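Local coordinates for uncharacterized protein Cgl0159 (Corynebacterium glutamicum, PDB 3FOK), which is of unknown function but folds as a TIM barrel of the Cgl0159-like family, at residues A[25-37]-A[95-109]. Sequence-based numbering, arbitrary orientation.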
# COMPACT_ATOMS: atom_id res chain seq x y z
N VAL A 25 22.74 -24.08 9.04
CA VAL A 25 21.71 -24.42 8.07
C VAL A 25 22.08 -23.78 6.73
O VAL A 25 22.17 -24.46 5.71
CB VAL A 25 20.32 -23.90 8.51
CG1 VAL A 25 19.27 -24.27 7.46
CG2 VAL A 25 19.95 -24.49 9.85
N ALA A 26 22.31 -22.47 6.74
CA ALA A 26 22.67 -21.75 5.53
C ALA A 26 24.01 -22.22 4.98
O ALA A 26 24.19 -22.33 3.77
CB ALA A 26 22.72 -20.25 5.81
N GLU A 27 24.96 -22.50 5.87
CA GLU A 27 26.28 -22.94 5.45
C GLU A 27 26.21 -24.28 4.72
O GLU A 27 26.78 -24.43 3.64
CB GLU A 27 27.22 -23.04 6.65
CG GLU A 27 28.70 -23.02 6.28
CD GLU A 27 29.60 -22.68 7.46
OE1 GLU A 27 29.33 -21.67 8.15
OE2 GLU A 27 30.58 -23.42 7.70
N ARG A 28 25.52 -25.25 5.30
CA ARG A 28 25.39 -26.56 4.67
C ARG A 28 24.61 -26.44 3.36
O ARG A 28 24.83 -27.20 2.42
CB ARG A 28 24.67 -27.53 5.60
CG ARG A 28 25.60 -28.24 6.57
CD ARG A 28 24.82 -28.90 7.70
NE ARG A 28 25.67 -29.76 8.51
CZ ARG A 28 26.07 -30.97 8.15
NH1 ARG A 28 25.69 -31.47 6.98
NH2 ARG A 28 26.86 -31.68 8.95
N PHE A 29 23.72 -25.46 3.31
CA PHE A 29 22.91 -25.23 2.13
C PHE A 29 23.78 -24.77 0.96
O PHE A 29 23.61 -25.22 -0.17
CB PHE A 29 21.84 -24.17 2.42
CG PHE A 29 20.62 -24.29 1.57
CD1 PHE A 29 20.71 -24.40 0.19
CD2 PHE A 29 19.36 -24.29 2.15
CE1 PHE A 29 19.57 -24.51 -0.60
CE2 PHE A 29 18.21 -24.39 1.37
CZ PHE A 29 18.32 -24.50 -0.01
N LYS A 30 24.71 -23.87 1.24
CA LYS A 30 25.59 -23.34 0.21
C LYS A 30 26.74 -24.26 -0.19
O LYS A 30 27.28 -24.13 -1.29
CB LYS A 30 26.12 -21.97 0.66
CG LYS A 30 25.00 -20.96 0.88
CD LYS A 30 25.52 -19.59 1.31
CE LYS A 30 24.36 -18.60 1.45
NZ LYS A 30 24.82 -17.23 1.82
N GLN A 31 27.10 -25.19 0.68
CA GLN A 31 28.18 -26.14 0.38
C GLN A 31 27.62 -27.30 -0.44
O GLN A 31 28.33 -28.22 -0.84
CB GLN A 31 28.80 -26.65 1.67
CG GLN A 31 29.79 -25.67 2.28
CD GLN A 31 30.17 -26.04 3.70
OE1 GLN A 31 30.17 -27.21 4.07
NE2 GLN A 31 30.52 -25.03 4.49
N ARG A 32 26.32 -27.23 -0.68
CA ARG A 32 25.56 -28.21 -1.43
C ARG A 32 26.09 -28.37 -2.86
O ARG A 32 26.40 -27.38 -3.53
CB ARG A 32 24.10 -27.76 -1.46
CG ARG A 32 23.13 -28.62 -2.21
CD ARG A 32 21.72 -28.06 -2.03
NE ARG A 32 21.40 -26.98 -2.95
CZ ARG A 32 20.90 -27.17 -4.16
NH1 ARG A 32 20.67 -28.40 -4.59
NH2 ARG A 32 20.64 -26.13 -4.95
N ARG A 33 26.21 -29.61 -3.32
CA ARG A 33 26.67 -29.89 -4.67
C ARG A 33 25.53 -29.60 -5.63
O ARG A 33 24.47 -30.22 -5.54
CB ARG A 33 27.08 -31.36 -4.80
CG ARG A 33 28.32 -31.73 -4.02
CD ARG A 33 29.51 -31.91 -4.96
NE ARG A 33 29.22 -32.87 -6.02
CZ ARG A 33 28.72 -34.09 -5.82
NH1 ARG A 33 28.44 -34.51 -4.58
NH2 ARG A 33 28.49 -34.90 -6.85
N LYS A 34 25.75 -28.67 -6.55
CA LYS A 34 24.71 -28.31 -7.51
C LYS A 34 24.82 -29.07 -8.82
O LYS A 34 25.87 -29.65 -9.13
CB LYS A 34 24.74 -26.81 -7.76
CG LYS A 34 24.44 -26.00 -6.51
CD LYS A 34 24.74 -24.53 -6.68
CE LYS A 34 24.61 -23.81 -5.35
NZ LYS A 34 25.45 -24.46 -4.29
N ARG A 35 23.73 -29.08 -9.58
CA ARG A 35 23.69 -29.77 -10.86
C ARG A 35 22.95 -28.94 -11.89
O ARG A 35 22.30 -27.94 -11.55
CB ARG A 35 22.98 -31.12 -10.72
CG ARG A 35 21.64 -31.05 -10.01
CD ARG A 35 20.75 -32.22 -10.36
NE ARG A 35 20.11 -32.04 -11.66
CZ ARG A 35 19.28 -32.92 -12.22
NH1 ARG A 35 18.99 -34.06 -11.60
NH2 ARG A 35 18.73 -32.66 -13.40
N GLU A 36 23.05 -29.34 -13.15
CA GLU A 36 22.36 -28.65 -14.22
C GLU A 36 20.87 -28.89 -14.02
O GLU A 36 20.47 -29.92 -13.46
CB GLU A 36 22.78 -29.21 -15.58
CG GLU A 36 24.20 -28.87 -16.01
CD GLU A 36 24.34 -27.43 -16.48
OE1 GLU A 36 23.53 -26.99 -17.33
OE2 GLU A 36 25.27 -26.74 -16.00
N LEU A 37 20.04 -27.95 -14.47
CA LEU A 37 18.60 -28.09 -14.32
C LEU A 37 18.14 -29.34 -15.06
O LEU A 37 17.56 -30.25 -14.47
CB LEU A 37 17.90 -26.87 -14.91
CG LEU A 37 16.55 -26.45 -14.30
CD1 LEU A 37 15.82 -25.58 -15.31
CD2 LEU A 37 15.70 -27.65 -13.94
N ILE A 95 12.80 -27.41 3.13
CA ILE A 95 14.08 -27.44 2.44
C ILE A 95 15.27 -27.30 3.40
O ILE A 95 16.26 -28.01 3.25
CB ILE A 95 14.16 -26.34 1.36
CG1 ILE A 95 13.08 -26.60 0.31
CG2 ILE A 95 15.53 -26.33 0.71
CD1 ILE A 95 13.13 -27.99 -0.31
N ASP A 96 15.17 -26.41 4.38
CA ASP A 96 16.27 -26.24 5.32
C ASP A 96 16.56 -27.56 6.05
O ASP A 96 17.72 -27.96 6.15
CB ASP A 96 15.97 -25.13 6.34
CG ASP A 96 15.91 -23.75 5.69
OD1 ASP A 96 16.61 -23.51 4.68
OD2 ASP A 96 15.17 -22.88 6.21
N ASP A 97 15.52 -28.24 6.55
CA ASP A 97 15.76 -29.51 7.23
C ASP A 97 16.50 -30.46 6.30
O ASP A 97 17.60 -30.91 6.61
CB ASP A 97 14.45 -30.15 7.69
CG ASP A 97 13.81 -29.40 8.85
OD1 ASP A 97 14.55 -28.78 9.64
OD2 ASP A 97 12.56 -29.46 8.98
N LEU A 98 15.91 -30.74 5.14
CA LEU A 98 16.54 -31.63 4.17
C LEU A 98 17.97 -31.18 3.85
O LEU A 98 18.85 -32.01 3.65
CB LEU A 98 15.72 -31.68 2.88
CG LEU A 98 14.37 -32.40 2.91
CD1 LEU A 98 13.63 -32.19 1.59
CD2 LEU A 98 14.58 -33.88 3.18
N ALA A 99 18.19 -29.87 3.80
CA ALA A 99 19.52 -29.36 3.51
C ALA A 99 20.45 -29.63 4.69
O ALA A 99 21.59 -30.06 4.52
CB ALA A 99 19.46 -27.86 3.22
N ALA A 100 19.94 -29.37 5.89
CA ALA A 100 20.71 -29.58 7.11
C ALA A 100 21.10 -31.05 7.24
O ALA A 100 22.21 -31.38 7.65
CB ALA A 100 19.91 -29.13 8.32
N LEU A 101 20.17 -31.94 6.88
CA LEU A 101 20.41 -33.38 6.93
C LEU A 101 21.38 -33.82 5.85
O LEU A 101 21.82 -34.97 5.82
CB LEU A 101 19.10 -34.16 6.74
CG LEU A 101 18.06 -34.34 7.85
CD1 LEU A 101 18.56 -33.77 9.17
CD2 LEU A 101 16.76 -33.68 7.42
N GLY A 102 21.71 -32.90 4.94
CA GLY A 102 22.64 -33.21 3.86
C GLY A 102 22.09 -34.12 2.78
O GLY A 102 22.84 -34.87 2.16
N LEU A 103 20.79 -34.04 2.51
CA LEU A 103 20.16 -34.88 1.49
C LEU A 103 19.90 -34.18 0.16
O LEU A 103 19.20 -34.72 -0.70
CB LEU A 103 18.83 -35.43 2.02
CG LEU A 103 18.84 -36.05 3.42
CD1 LEU A 103 17.42 -36.42 3.81
CD2 LEU A 103 19.74 -37.27 3.44
N LEU A 104 20.47 -32.99 -0.03
CA LEU A 104 20.23 -32.24 -1.26
C LEU A 104 21.40 -32.05 -2.22
O LEU A 104 21.42 -31.09 -2.99
CB LEU A 104 19.62 -30.88 -0.91
CG LEU A 104 18.11 -30.81 -0.64
CD1 LEU A 104 17.63 -32.04 0.10
CD2 LEU A 104 17.80 -29.55 0.14
N ASP A 105 22.38 -32.95 -2.19
CA ASP A 105 23.52 -32.85 -3.10
C ASP A 105 23.09 -33.38 -4.46
O ASP A 105 22.49 -34.45 -4.55
CB ASP A 105 24.71 -33.68 -2.61
CG ASP A 105 25.33 -33.11 -1.36
OD1 ASP A 105 25.63 -31.89 -1.34
OD2 ASP A 105 25.55 -33.88 -0.40
N ASP A 106 23.41 -32.64 -5.52
CA ASP A 106 23.06 -33.05 -6.88
C ASP A 106 21.56 -33.16 -7.10
O ASP A 106 21.10 -33.94 -7.92
CB ASP A 106 23.70 -34.40 -7.20
CG ASP A 106 25.19 -34.29 -7.45
OD1 ASP A 106 25.87 -35.35 -7.43
OD2 ASP A 106 25.69 -33.17 -7.68
N LYS A 107 20.79 -32.38 -6.35
CA LYS A 107 19.35 -32.40 -6.51
C LYS A 107 18.85 -31.03 -6.90
O LYS A 107 19.55 -30.03 -6.75
CB LYS A 107 18.68 -32.85 -5.20
CG LYS A 107 19.02 -34.28 -4.77
CD LYS A 107 18.40 -35.33 -5.70
CE LYS A 107 18.75 -36.74 -5.23
NZ LYS A 107 18.04 -37.80 -6.01
N ILE A 108 17.63 -30.99 -7.42
CA ILE A 108 17.00 -29.75 -7.84
C ILE A 108 16.08 -29.28 -6.72
O ILE A 108 15.20 -30.02 -6.29
CB ILE A 108 16.18 -29.95 -9.12
CG1 ILE A 108 17.12 -30.25 -10.29
CG2 ILE A 108 15.32 -28.72 -9.40
CD1 ILE A 108 18.17 -29.18 -10.51
N VAL A 109 16.30 -28.06 -6.24
CA VAL A 109 15.46 -27.53 -5.18
C VAL A 109 14.48 -26.51 -5.74
O VAL A 109 14.89 -25.52 -6.36
CB VAL A 109 16.29 -26.83 -4.09
CG1 VAL A 109 15.39 -26.54 -2.89
CG2 VAL A 109 17.46 -27.70 -3.68
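R32 NH1 bridges the carbonyls of L104 and K107, the first and last residues of a type II turn. Both carbonyl oxygens lie in the guanidinium plane. The bond from R32 NH1 to L104 O is nearly straight (3.2 Å, 171°). The one to K107 O is shorter but more bent. The chain leaves the backbone with CG anti to N and bends at chi3, which turns NH1 toward the two carbonyls. V109 CG2 lies over one face of this guanidinium, and R32 NH2 reaches D143 in a salt bridge. The two carbonyls in its plane fix how the buried group is turned, and D143 probably balances its charge.

Beside it the backbone of R33 pairs with the same turn. R33 N donates to the anti lone pair of D105 OD1 (3.1 Å), and D106 N donates to R33 O. On the outer side, R33 NH2 forms a salt bridge with D106 OD1 at 2.7 Å; the guanidinium and carboxylate planes stand 79° apart. I108 CG1 packs over one face of the R35 guanidinium, whose NH1 is paired with D86.

Apolar packing continues along the helices. F29 CE2 meets I95 CG2 at 3.4 Å, and CD2 rests on A99 CB. V25 CG1 touches D96 CB. Helices 25-30 and 95-100 cross at 70°. Their axes approach to 8.7 Å, consistent with the small side chains of A99 and A100 at the crossing. G102, with positive phi, forms a Schellman motif after the helix, and the type II turn leads into strand 108-112. Segment 25-37 thus packs along the connection from helix 92-100 to strand 108-112 of the TIM barrel.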